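Local coordinates for CELL WALL surface anchor family protein (Streptococcus pneumoniae, PDB 2X9Z) that forms the repeating backbone subunit of the pneumococcal pilus, a cell-surface fibre that probably helps the bacterium attach to its host, at residues 36-41 with 53-58; 66-71 with 89-94; 180-185 with 189-194; 193-198 with 204-209. The protein carries 1 engineered substitution. All coordinates share one frame; numbering follows the deposited sequence. Where two conformers were deposited one is given.

Interaction 1 (36-41 with 53-58)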
loop_
_atom_site.group_PDB
_atom_site.type_symbol
_atom_site.label_atom_id
_atom_site.label_comp_id
_atom_site.label_asym_id
_atom_site.label_seq_id
_atom_site.Cartn_x
_atom_site.Cartn_y
_atom_site.Cartn_z
ATOM N N TYR A 36 9.367 9.895 -6.337
ATOM C CA TYR A 36 8.328 9.805 -5.321
ATOM C C TYR A 36 8.877 9.956 -3.913
ATOM O O TYR A 36 10.048 9.685 -3.650
ATOM C CB TYR A 36 7.651 8.438 -5.399
ATOM C CG TYR A 36 6.714 8.262 -6.575
ATOM C CD1 TYR A 36 7.166 7.762 -7.792
ATOM C CD2 TYR A 36 5.375 8.587 -6.462
ATOM C CE1 TYR A 36 6.301 7.596 -8.863
ATOM C CE2 TYR A 36 4.514 8.417 -7.513
ATOM C CZ TYR A 36 4.972 7.922 -8.710
ATOM O OH TYR A 36 4.085 7.773 -9.754
ATOM N N GLU A 37 8.000 10.352 -3.001
ATOM C CA GLU A 37 8.341 10.349 -1.589
ATOM C C GLU A 37 7.124 10.016 -0.732
ATOM O O GLU A 37 5.982 10.373 -1.063
ATOM C CB GLU A 37 8.950 11.685 -1.171
ATOM C CG GLU A 37 7.995 12.850 -1.258
ATOM C CD GLU A 37 8.666 14.173 -0.951
ATOM O OE1 GLU A 37 7.977 15.083 -0.456
ATOM O OE2 GLU A 37 9.881 14.305 -1.208
ATOM N N ILE A 38 7.383 9.310 0.364
ATOM C CA ILE A 38 6.374 8.982 1.357
ATOM C C ILE A 38 6.881 9.591 2.661
ATOM O O ILE A 38 7.999 9.298 3.092
ATOM C CB ILE A 38 6.252 7.452 1.540
ATOM C CG1 ILE A 38 5.966 6.753 0.203
ATOM C CG2 ILE A 38 5.205 7.117 2.596
ATOM C CD1 ILE A 38 6.213 5.271 0.262
ATOM N N VAL A 39 6.074 10.454 3.271
ATOM C CA VAL A 39 6.462 11.123 4.504
ATOM C C VAL A 39 5.500 10.713 5.617
ATOM O O VAL A 39 4.275 10.802 5.445
ATOM C CB VAL A 39 6.452 12.660 4.339
ATOM C CG1 VAL A 39 6.690 13.340 5.670
ATOM C CG2 VAL A 39 7.492 13.095 3.303
ATOM N N THR A 40 6.055 10.247 6.735
ATOM C CA THR A 40 5.255 9.755 7.854
ATOM C C THR A 40 5.674 10.454 9.136
ATOM O O THR A 40 6.866 10.580 9.422
ATOM C CB THR A 40 5.424 8.227 8.026
ATOM O OG1 THR A 40 5.189 7.589 6.767
ATOM C CG2 THR A 40 4.441 7.684 9.055
ATOM N N LYS A 41 4.689 10.922 9.894
ATOM C CA LYS A 41 4.934 11.553 11.178
ATOM C C LYS A 41 4.555 10.579 12.280
ATOM O O LYS A 41 3.406 10.153 12.372
ATOM C CB LYS A 41 4.083 12.816 11.324
ATOM C CG LYS A 41 4.295 13.850 10.246
ATOM C CD LYS A 41 5.603 14.585 10.414
ATOM C CE LYS A 41 5.727 15.693 9.374
ATOM N NZ LYS A 41 7.015 16.437 9.489
ATOM N N TRP A 53 6.157 -0.050 5.880
ATOM C CA TRP A 53 5.578 0.623 4.722
ATOM C C TRP A 53 5.548 -0.354 3.552
ATOM O O TRP A 53 6.530 -1.038 3.280
ATOM C CB TRP A 53 6.385 1.860 4.317
ATOM C CG TRP A 53 6.363 2.969 5.330
ATOM C CD1 TRP A 53 5.531 4.063 5.337
ATOM C CD2 TRP A 53 7.203 3.093 6.488
ATOM N NE1 TRP A 53 5.812 4.858 6.422
ATOM C CE2 TRP A 53 6.829 4.286 7.145
ATOM C CE3 TRP A 53 8.232 2.314 7.032
ATOM C CZ2 TRP A 53 7.449 4.721 8.315
ATOM C CZ3 TRP A 53 8.845 2.748 8.196
ATOM C CH2 TRP A 53 8.451 3.943 8.823
ATOM N N SER A 54 4.430 -0.393 2.846
ATOM C CA SER A 54 4.250 -1.316 1.741
ATOM C C SER A 54 3.729 -0.495 0.559
ATOM O O SER A 54 2.770 0.261 0.700
ATOM C CB SER A 54 3.255 -2.407 2.155
ATOM O OG SER A 54 3.061 -3.377 1.142
ATOM N N ASP A 55 4.355 -0.650 -0.604
ATOM C CA ASP A 55 4.058 0.181 -1.762
ATOM C C ASP A 55 3.978 -0.678 -3.028
ATOM O O ASP A 55 4.880 -1.460 -3.311
ATOM C CB ASP A 55 5.171 1.226 -1.884
ATOM C CG ASP A 55 4.849 2.348 -2.842
ATOM O OD1 ASP A 55 3.895 2.265 -3.649
ATOM O OD2 ASP A 55 5.602 3.343 -2.779
ATOM N N ARG A 56 2.896 -0.542 -3.790
ATOM C CA ARG A 56 2.789 -1.209 -5.089
ATOM C C ARG A 56 2.270 -0.222 -6.111
ATOM O O ARG A 56 1.598 0.746 -5.759
ATOM C CB ARG A 56 1.858 -2.420 -5.023
ATOM C CG ARG A 56 2.345 -3.549 -4.124
ATOM C CD ARG A 56 3.593 -4.229 -4.707
ATOM N NE ARG A 56 4.009 -5.418 -3.950
ATOM C CZ ARG A 56 4.683 -5.389 -2.803
ATOM N NH1 ARG A 56 5.007 -4.230 -2.251
ATOM N NH2 ARG A 56 5.020 -6.523 -2.202
HETATM N N MSE A 57 2.572 -0.455 -7.380
HETATM C CA MSE A 57 2.140 0.494 -8.401
HETATM C C MSE A 57 1.633 -0.193 -9.660
HETATM O O MSE A 57 1.929 -1.366 -9.917
HETATM C CB MSE A 57 3.245 1.508 -8.699
HETATM C CG MSE A 57 4.544 0.903 -9.195
HETATM SE SE MSE A 57 6.073 2.034 -8.715
HETATM C CE MSE A 57 6.117 1.561 -6.820
ATOM N N THR A 58 0.836 0.537 -10.430
ATOM C CA THR A 58 0.191 -0.030 -11.614
ATOM C C THR A 58 1.212 -0.248 -12.734
ATOM O O THR A 58 2.307 0.315 -12.706
ATOM C CB THR A 58 -1.007 0.824 -12.054
ATOM O OG1 THR A 58 -0.576 2.170 -12.270
ATOM C CG2 THR A 58 -2.068 0.824 -10.950
#
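Thr-40 and Trp-53 both set the first group of the side chain anti to their own carbonyl carbon, OG1 in Thr-40 (chi1 -51°) and the indole CG in Trp-53 (chi1 -66°). These torsions carry the hydroxyl to the nitrogen edge of the indole, slightly tilted from the ring plane. There Trp-53 NE1 donates to Thr-40 OG1 at 2.8 Å with an N-H...O angle of 155°. Tryptophan suits the place because its large ring spans the interior, and the small threonine gives the indole N-H an acceptor. Ile-38, two residues earlier, faces the same way. Its CG2 branch approaches Trp-53 CD1 obliquely at 4.1 Å, while its CD1 slides past Asp-55 and ends 3.7 Å from OD2.

The two strands belong to different sheets of a beta sandwich. Residues 36-41 lie on strand 33-42 and residues 53-58 on strand 50-57; the segment axes are 10.5 Å apart, so only side chains cross the gap. Phe-136, on strand 130-139 beside strand 50-57, meets Trp-53. Asp-55 OD1 is hydrogen-bonded to Lys-7 NZ of strand 4-9, and Met-57, present as selenomethionine, touches Asn-132; such a buried grouping of lysine, asparagine and acid is consistent with the intramolecular isopeptide sites of Gram-positive pilins.

On the far side of strand 50-57, Arg-56 folds back so that NH1 donates to Asp-55 O at 3.0 Å, from above the carbonyl plane. Its NH2 forms salt bridges with Asp-92 and Glu-231.

Interaction 2 (66-71 with 89-94)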
loop_
_atom_site.group_PDB
_atom_site.type_symbol
_atom_site.label_atom_id
_atom_site.label_comp_id
_atom_site.label_asym_id
_atom_site.label_seq_id
_atom_site.Cartn_x
_atom_site.Cartn_y
_atom_site.Cartn_z
ATOM N N GLY A 66 16.615 -0.436 -6.389
ATOM C CA GLY A 66 17.881 0.127 -5.958
ATOM C C GLY A 66 17.790 1.608 -5.631
ATOM O O GLY A 66 18.775 2.192 -5.174
ATOM N N THR A 67 16.627 2.216 -5.862
ATOM C CA THR A 67 16.475 3.659 -5.665
ATOM C C THR A 67 15.868 4.073 -4.325
ATOM O O THR A 67 15.686 5.262 -4.081
ATOM C CB THR A 67 15.648 4.325 -6.801
ATOM O OG1 THR A 67 14.283 3.891 -6.745
ATOM C CG2 THR A 67 16.241 3.991 -8.169
ATOM N N VAL A 68 15.548 3.113 -3.459
ATOM C CA VAL A 68 14.899 3.441 -2.188
ATOM C C VAL A 68 15.895 4.002 -1.177
ATOM O O VAL A 68 16.933 3.386 -0.908
ATOM C CB VAL A 68 14.159 2.228 -1.579
ATOM C CG1 VAL A 68 13.456 2.621 -0.292
ATOM C CG2 VAL A 68 13.160 1.660 -2.565
ATOM N N LYS A 69 15.571 5.172 -0.630
ATOM C CA LYS A 69 16.345 5.787 0.444
ATOM C C LYS A 69 15.407 6.115 1.601
ATOM O O LYS A 69 14.251 6.480 1.390
ATOM C CB LYS A 69 17.010 7.079 -0.042
ATOM C CG LYS A 69 17.867 6.939 -1.300
ATOM C CD LYS A 69 19.299 6.551 -0.986
ATOM C CE LYS A 69 20.218 6.792 -2.180
ATOM N NZ LYS A 69 19.852 5.942 -3.333
ATOM N N VAL A 70 15.894 5.962 2.825
ATOM C CA VAL A 70 15.064 6.245 3.993
ATOM C C VAL A 70 15.818 7.063 5.040
ATOM O O VAL A 70 16.966 6.756 5.381
ATOM C CB VAL A 70 14.495 4.942 4.615
ATOM C CG1 VAL A 70 15.606 3.961 4.957
ATOM C CG2 VAL A 70 13.641 5.253 5.838
ATOM N N THR A 71 15.156 8.107 5.533
ATOM C CA THR A 71 15.718 9.001 6.534
ATOM C C THR A 71 14.735 9.178 7.684
ATOM O O THR A 71 13.518 9.064 7.500
ATOM C CB THR A 71 16.034 10.405 5.941
ATOM O OG1 THR A 71 14.831 10.997 5.435
ATOM C CG2 THR A 71 17.077 10.308 4.824
ATOM N N THR A 89 6.941 -4.832 -8.793
ATOM C CA THR A 89 5.907 -3.800 -8.763
ATOM C C THR A 89 5.972 -2.855 -7.560
ATOM O O THR A 89 5.062 -2.049 -7.370
ATOM C CB THR A 89 4.491 -4.427 -8.822
ATOM O OG1 THR A 89 4.330 -5.344 -7.732
ATOM C CG2 THR A 89 4.283 -5.162 -10.143
ATOM N N GLY A 90 7.026 -2.948 -6.753
ATOM C CA GLY A 90 7.146 -2.081 -5.592
ATOM C C GLY A 90 8.037 -2.645 -4.513
ATOM O O GLY A 90 8.973 -3.381 -4.798
ATOM N N PHE A 91 7.740 -2.310 -3.265
ATOM C CA PHE A 91 8.630 -2.688 -2.188
ATOM C C PHE A 91 7.926 -2.691 -0.844
ATOM O O PHE A 91 6.822 -2.143 -0.696
ATOM C CB PHE A 91 9.830 -1.739 -2.131
ATOM C CG PHE A 91 9.464 -0.325 -1.762
ATOM C CD1 PHE A 91 9.436 0.084 -0.429
ATOM C CD2 PHE A 91 9.135 0.596 -2.746
ATOM C CE1 PHE A 91 9.086 1.390 -0.093
ATOM C CE2 PHE A 91 8.792 1.899 -2.410
ATOM C CZ PHE A 91 8.770 2.296 -1.084
ATOM N N ASP A 92 8.579 -3.313 0.128
ATOM C CA ASP A 92 8.153 -3.276 1.520
ATOM C C ASP A 92 9.372 -2.912 2.350
ATOM O O ASP A 92 10.456 -3.455 2.133
ATOM C CB ASP A 92 7.618 -4.644 1.948
ATOM C CG ASP A 92 6.371 -5.042 1.194
ATOM O OD1 ASP A 92 5.284 -4.874 1.765
ATOM O OD2 ASP A 92 6.470 -5.523 0.040
ATOM N N LEU A 93 9.203 -1.977 3.283
ATOM C CA LEU A 93 10.309 -1.488 4.102
ATOM C C LEU A 93 9.838 -1.509 5.547
ATOM O O LEU A 93 8.845 -0.867 5.884
ATOM C CB LEU A 93 10.722 -0.066 3.693
ATOM C CG LEU A 93 12.013 0.498 4.313
ATOM C CD1 LEU A 93 12.577 1.628 3.458
ATOM C CD2 LEU A 93 11.822 0.971 5.756
ATOM N N LYS A 94 10.534 -2.258 6.394
ATOM C CA LYS A 94 10.143 -2.365 7.785
ATOM C C LYS A 94 11.303 -1.977 8.690
ATOM O O LYS A 94 12.460 -2.309 8.413
ATOM C CB LYS A 94 9.701 -3.791 8.096
ATOM C CG LYS A 94 10.813 -4.815 8.068
ATOM C CD LYS A 94 10.391 -6.085 8.774
ATOM C CE LYS A 94 11.412 -6.490 9.811
ATOM N NZ LYS A 94 10.898 -7.595 10.660
#
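Val-68 fits as a forked knob between Phe-91 and Leu-93, one methyl resting on each, where the two sheets of the N-terminal beta sandwich pack face to face. Residues 66-71 lie on strand 61-72 of one sheet and residues 89-94 on strand 90-95 of the other, and no hydrogen bond passes between them. With CG1 anti to the backbone N (chi1 -178°), CG2 of Val-68 falls anti to the carbonyl carbon, and this puts it over one face of the Phe-91 ring. This CH-pi contact places CG2 4.3 Å from the ring centroid and 13° off its normal, displaced a little toward the rim. The flat ring gives the methyl a broad seat; Tyr-116 meets Phe-91 edge-to-face and Phe-63 also packs on it.

The second bump runs the other way. Leu-93 pushes CD1 into the hollow between Val-68 and Val-70, with CD1 4.0 Å from Val-68 CG1. Valine suits both walls of this hollow, since its branching at CB presents carbon close to the strand, whereas the longer leucine can reach across from the facing sheet. Trp-53 flanks Leu-93 within its own sheet. At the far wall, Leu-93 CD1 lies 4.0 Å from Val-70 CB and 4.1 Å from Val-70 CG1.

Interaction 3 (180-185 with 189-194)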
loop_
_atom_site.group_PDB
_atom_site.type_symbol
_atom_site.label_atom_id
_atom_site.label_comp_id
_atom_site.label_asym_id
_atom_site.label_seq_id
_atom_site.Cartn_x
_atom_site.Cartn_y
_atom_site.Cartn_z
ATOM N N THR A 180 -15.905 -6.731 4.501
ATOM C CA THR A 180 -16.332 -5.929 3.363
ATOM C C THR A 180 -15.112 -5.368 2.639
ATOM O O THR A 180 -14.161 -4.912 3.270
ATOM C CB THR A 180 -17.258 -4.788 3.822
ATOM O OG1 THR A 180 -18.410 -5.350 4.463
ATOM C CG2 THR A 180 -17.717 -3.939 2.634
ATOM N N PHE A 181 -15.147 -5.404 1.309
ATOM C CA PHE A 181 -14.054 -4.887 0.493
ATOM C C PHE A 181 -14.591 -3.934 -0.554
ATOM O O PHE A 181 -15.625 -4.187 -1.158
ATOM C CB PHE A 181 -13.324 -6.015 -0.246
ATOM C CG PHE A 181 -12.710 -7.036 0.660
ATOM C CD1 PHE A 181 -13.489 -8.030 1.236
ATOM C CD2 PHE A 181 -11.346 -7.019 0.927
ATOM C CE1 PHE A 181 -12.916 -8.983 2.070
ATOM C CE2 PHE A 181 -10.769 -7.967 1.761
ATOM C CZ PHE A 181 -11.558 -8.942 2.334
ATOM N N ASP A 182 -13.871 -2.847 -0.779
ATOM C CA ASP A 182 -14.164 -1.989 -1.907
ATOM C C ASP A 182 -13.237 -2.363 -3.052
ATOM O O ASP A 182 -12.010 -2.363 -2.901
ATOM C CB ASP A 182 -13.991 -0.530 -1.511
ATOM C CG ASP A 182 -15.036 -0.086 -0.511
ATOM O OD1 ASP A 182 -16.241 -0.187 -0.829
ATOM O OD2 ASP A 182 -14.662 0.348 0.595
ATOM N N LEU A 183 -13.825 -2.733 -4.183
ATOM C CA LEU A 183 -13.043 -2.950 -5.387
ATOM C C LEU A 183 -12.846 -1.591 -6.055
ATOM O O LEU A 183 -13.807 -0.943 -6.463
ATOM C CB LEU A 183 -13.738 -3.937 -6.327
ATOM C CG LEU A 183 -12.909 -4.348 -7.549
ATOM C CD1 LEU A 183 -11.689 -5.163 -7.145
ATOM C CD2 LEU A 183 -13.755 -5.113 -8.560
ATOM N N VAL A 184 -11.591 -1.163 -6.135
ATOM C CA VAL A 184 -11.237 0.171 -6.599
ATOM C C VAL A 184 -10.430 0.049 -7.884
ATOM O O VAL A 184 -9.578 -0.830 -8.006
ATOM C CB VAL A 184 -10.373 0.886 -5.529
ATOM C CG1 VAL A 184 -10.044 2.314 -5.944
ATOM C CG2 VAL A 184 -11.073 0.855 -4.164
ATOM N N ASN A 185 -10.707 0.920 -8.846
ATOM C CA ASN A 185 -9.858 1.040 -10.022
ATOM C C ASN A 185 -8.495 1.521 -9.535
ATOM O O ASN A 185 -8.399 2.613 -8.983
ATOM C CB ASN A 185 -10.473 2.040 -11.008
ATOM C CG ASN A 185 -9.635 2.229 -12.262
ATOM O OD1 ASN A 185 -8.410 2.276 -12.210
ATOM N ND2 ASN A 185 -10.303 2.363 -13.395
ATOM N N GLY A 189 -8.726 5.446 -9.167
ATOM C CA GLY A 189 -9.011 5.658 -7.755
ATOM C C GLY A 189 -10.458 5.567 -7.298
ATOM O O GLY A 189 -10.743 5.705 -6.106
ATOM N N LYS A 190 -11.376 5.328 -8.226
ATOM C CA LYS A 190 -12.798 5.288 -7.887
ATOM C C LYS A 190 -13.297 3.888 -7.520
ATOM O O LYS A 190 -12.825 2.891 -8.056
ATOM C CB LYS A 190 -13.619 5.854 -9.047
ATOM C CG LYS A 190 -15.078 6.134 -8.718
ATOM C CD LYS A 190 -15.732 6.925 -9.839
ATOM C CE LYS A 190 -17.216 7.121 -9.591
ATOM N NZ LYS A 190 -17.851 7.829 -10.740
ATOM N N VAL A 191 -14.262 3.823 -6.608
ATOM C CA VAL A 191 -14.848 2.544 -6.207
ATOM C C VAL A 191 -15.796 2.004 -7.284
ATOM O O VAL A 191 -16.754 2.676 -7.676
ATOM C CB VAL A 191 -15.586 2.648 -4.855
ATOM C CG1 VAL A 191 -16.195 1.304 -4.475
ATOM C CG2 VAL A 191 -14.641 3.133 -3.760
ATOM N N VAL A 192 -15.521 0.787 -7.753
ATOM C CA VAL A 192 -16.339 0.193 -8.809
ATOM C C VAL A 192 -17.352 -0.813 -8.281
ATOM O O VAL A 192 -18.422 -0.979 -8.865
ATOM C CB VAL A 192 -15.488 -0.449 -9.931
ATOM C CG1 VAL A 192 -14.677 0.615 -10.660
ATOM C CG2 VAL A 192 -14.595 -1.539 -9.374
ATOM N N GLN A 193 -17.037 -1.469 -7.172
ATOM C CA GLN A 193 -17.978 -2.393 -6.550
ATOM C C GLN A 193 -17.617 -2.563 -5.088
ATOM O O GLN A 193 -16.467 -2.387 -4.703
ATOM C CB GLN A 193 -17.952 -3.752 -7.255
ATOM C CG GLN A 193 -19.157 -4.646 -6.968
ATOM C CD GLN A 193 -20.401 -4.232 -7.743
ATOM O OE1 GLN A 193 -20.353 -3.346 -8.604
ATOM N NE2 GLN A 193 -21.517 -4.885 -7.451
ATOM N N THR A 194 -18.614 -2.871 -4.275
ATOM C CA THR A 194 -18.387 -3.208 -2.882
ATOM C C THR A 194 -18.919 -4.612 -2.682
ATOM O O THR A 194 -20.052 -4.903 -3.061
ATOM C CB THR A 194 -19.104 -2.225 -1.944
ATOM O OG1 THR A 194 -18.567 -0.910 -2.147
ATOM C CG2 THR A 194 -18.918 -2.633 -0.489
#
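Between the Asp-182/Thr-194 and Val-184/Val-191 pairs the backbones run antiparallel, segment axes 4.6 Å apart, and the register slips by one where Val-192 and Gln-193 both face Leu-183, a classic beta bulge. Leu-183 N donates to Gln-193 O at 2.7 Å. Leu-183 O accepts twice, from Val-192 N at 2.8 Å and more weakly from Gln-193 N at 3.3 Å. Toward the turn, Asn-185 N reaches Lys-190 O at 3.0 Å and Gly-189 N reaches Asn-185 O at 2.9 Å.

Asp-182 and Thr-194 project together from the same face of the hairpin, and Thr-194 OG1 donates to Asp-182 OD1 at 2.8 Å nearly along the C-O axis. Arg-220 forms a salt bridge with the same oxygen, so hydroxyl and guanidinium together hold the carboxylate.

This is the hairpin of strands 179-185 and 191-197, part of a three-stranded sheet in the C-terminal beta sandwich, probably a Cna-B-like domain. Leu-183 points to the other face, against Leu-159 and Phe-217, which suits a bulky apolar residue.

Val-184 and Val-191 pair on the Asp-182 face, where beta-branched residues suit the extended backbone. Thr-194 CG2 packs against Thr-180 CG2 at 3.6 Å. At the turn, Gly-189 adopts a positive phi (101°) easily reached without a side chain, and Asn-185 OD1 accepts from the backbone N of Gln-187 and of Ala-188.

Interaction 4 (193-198 with 204-209)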
loop_
_atom_site.group_PDB
_atom_site.type_symbol
_atom_site.label_atom_id
_atom_site.label_comp_id
_atom_site.label_asym_id
_atom_site.label_seq_id
_atom_site.Cartn_x
_atom_site.Cartn_y
_atom_site.Cartn_z
ATOM N N GLN A 193 -17.037 -1.469 -7.172
ATOM C CA GLN A 193 -17.978 -2.393 -6.550
ATOM C C GLN A 193 -17.617 -2.563 -5.088
ATOM O O GLN A 193 -16.467 -2.387 -4.703
ATOM C CB GLN A 193 -17.952 -3.752 -7.255
ATOM C CG GLN A 193 -19.157 -4.646 -6.968
ATOM C CD GLN A 193 -20.401 -4.232 -7.743
ATOM O OE1 GLN A 193 -20.353 -3.346 -8.604
ATOM N NE2 GLN A 193 -21.517 -4.885 -7.451
ATOM N N THR A 194 -18.614 -2.871 -4.275
ATOM C CA THR A 194 -18.387 -3.208 -2.882
ATOM C C THR A 194 -18.919 -4.612 -2.682
ATOM O O THR A 194 -20.052 -4.903 -3.061
ATOM C CB THR A 194 -19.104 -2.225 -1.944
ATOM O OG1 THR A 194 -18.567 -0.910 -2.147
ATOM C CG2 THR A 194 -18.918 -2.633 -0.489
ATOM N N VAL A 195 -18.088 -5.491 -2.126
ATOM C CA VAL A 195 -18.472 -6.882 -1.925
ATOM C C VAL A 195 -18.351 -7.251 -0.458
ATOM O O VAL A 195 -17.600 -6.625 0.289
ATOM C CB VAL A 195 -17.606 -7.851 -2.763
ATOM C CG1 VAL A 195 -17.714 -7.519 -4.241
ATOM C CG2 VAL A 195 -16.151 -7.811 -2.308
ATOM N N THR A 196 -19.107 -8.260 -0.053
ATOM C CA THR A 196 -19.102 -8.715 1.328
ATOM C C THR A 196 -18.858 -10.213 1.382
ATOM O O THR A 196 -19.473 -10.976 0.629
ATOM C CB THR A 196 -20.447 -8.405 2.008
ATOM O OG1 THR A 196 -20.625 -6.985 2.099
ATOM C CG2 THR A 196 -20.494 -9.015 3.397
ATOM N N LEU A 197 -17.967 -10.627 2.271
ATOM C CA LEU A 197 -17.701 -12.033 2.495
ATOM C C LEU A 197 -18.308 -12.433 3.832
ATOM O O LEU A 197 -17.845 -11.998 4.890
ATOM C CB LEU A 197 -16.195 -12.268 2.511
ATOM C CG LEU A 197 -15.668 -13.698 2.451
ATOM C CD1 LEU A 197 -16.121 -14.371 1.163
ATOM C CD2 LEU A 197 -14.144 -13.697 2.551
ATOM N N THR A 198 -19.357 -13.244 3.788
ATOM C CA THR A 198 -19.953 -13.743 5.017
ATOM C C THR A 198 -19.020 -14.771 5.637
ATOM O O THR A 198 -18.126 -15.297 4.974
ATOM C CB THR A 198 -21.321 -14.382 4.773
ATOM O OG1 THR A 198 -21.199 -15.401 3.774
ATOM C CG2 THR A 198 -22.318 -13.337 4.305
ATOM N N VAL A 204 -15.282 -14.638 -2.988
ATOM C CA VAL A 204 -16.311 -13.820 -3.603
ATOM C C VAL A 204 -15.794 -13.313 -4.951
ATOM O O VAL A 204 -14.618 -12.967 -5.082
ATOM C CB VAL A 204 -16.734 -12.665 -2.675
ATOM C CG1 VAL A 204 -15.565 -11.726 -2.396
ATOM C CG2 VAL A 204 -17.927 -11.913 -3.254
ATOM N N THR A 205 -16.670 -13.288 -5.953
ATOM C CA THR A 205 -16.276 -12.931 -7.310
ATOM C C THR A 205 -17.051 -11.724 -7.815
ATOM O O THR A 205 -18.265 -11.624 -7.617
ATOM C CB THR A 205 -16.486 -14.109 -8.285
ATOM O OG1 THR A 205 -15.728 -15.239 -7.841
ATOM C CG2 THR A 205 -16.055 -13.728 -9.700
ATOM N N VAL A 206 -16.337 -10.807 -8.454
ATOM C CA VAL A 206 -16.959 -9.697 -9.156
ATOM C C VAL A 206 -16.911 -9.976 -10.658
ATOM O O VAL A 206 -15.877 -10.377 -11.188
ATOM C CB VAL A 206 -16.257 -8.366 -8.842
ATOM C CG1 VAL A 206 -16.887 -7.232 -9.638
ATOM C CG2 VAL A 206 -16.316 -8.076 -7.346
ATOM N N ASN A 207 -18.038 -9.789 -11.333
ATOM C CA ASN A 207 -18.113 -10.073 -12.759
ATOM C C ASN A 207 -18.203 -8.784 -13.573
ATOM O O ASN A 207 -18.433 -7.711 -13.017
ATOM C CB ASN A 207 -19.324 -10.961 -13.064
ATOM C CG ASN A 207 -19.573 -12.012 -11.990
ATOM O OD1 ASN A 207 -20.555 -11.934 -11.248
ATOM N ND2 ASN A 207 -18.698 -13.008 -11.914
ATOM N N GLY A 208 -18.005 -8.894 -14.884
ATOM C CA GLY A 208 -18.272 -7.793 -15.793
ATOM C C GLY A 208 -17.261 -6.662 -15.775
ATOM O O GLY A 208 -17.591 -5.526 -16.126
ATOM N N LEU A 209 -16.029 -6.977 -15.383
ATOM C CA LEU A 209 -14.964 -5.984 -15.288
ATOM C C LEU A 209 -14.207 -5.835 -16.606
ATOM O O LEU A 209 -14.364 -6.645 -17.521
ATOM C CB LEU A 209 -13.997 -6.351 -14.152
ATOM C CG LEU A 209 -14.624 -6.384 -12.756
ATOM C CD1 LEU A 209 -13.714 -7.072 -11.747
ATOM C CD2 LEU A 209 -14.968 -4.969 -12.318
#
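No ring stands between Val-195 and its partners Val-204 and Val-206: the contact is made by branched aliphatic groups, and two aromatic residues lie beside it. Phe-217 of strand 215-219 touches both Val-195 and Val-206, and Phe-181 touches Val-195. This is the edge of a beta sandwich, probably a Cna-B-like domain. Strand 191-197 is outermost in one sheet and strand 203-206 outermost in the other, and their segment axes pass 7.9 Å apart, nearly antiparallel. No backbone hydrogen bond joins them. Each bonds instead into its own sheet, Val-195 to Phe-181 and Val-204 to Leu-161, and apolar side chains close the seam.

Val-195 stands at the centre. Its CG1 is anti to the carbonyl carbon (chi1 -58°), which leaves CG2 between the backbone N and the carbonyl carbon and splays the two methyls toward different neighbours. CG2 meets Val-204 CG1 at 4.0 Å, and Val-204 CG2 lies 4.1 Å from Val-195 CB, so these two valines interlock at an angle. Valine serves well here, being short enough for two strands this near and apolar, as its buried place between the two edge strands requires.

At one end of the seam Leu-197, although its first bond is not aimed across, brings CD1 to 4.2 Å from Val-204 CB; its longer chain makes up the distance. At the other end Gln-193 contributes its aliphatic root, with CB 4.4 Å from Val-206 CG1. The tightest carbon pair is Val-195 CG1 with Val-206 CG2, 3.5 Å apart.

From the N terminus, the chain first closes interaction 1, joining strand 33-42 of one sheet to strand 50-57 of the other. It then enters strand 61-72 and closes interaction 2 against strand 90-95, the sheet neighbour of 50-57. The two follow in series but touch, through Ser-54 with Asp-92 and Trp-53 N with Leu-93 O, and so clasp the same sandwich. Interaction 3 closes a short hairpin in the second sandwich, its centre about 20 Å from that of interaction 1. Interaction 4 begins on the same strand and carries the chain across to the other sheet. No contact nests inside another; interactions 3 and 4 overlap only in the two residues they share, Gln-193 and Thr-194.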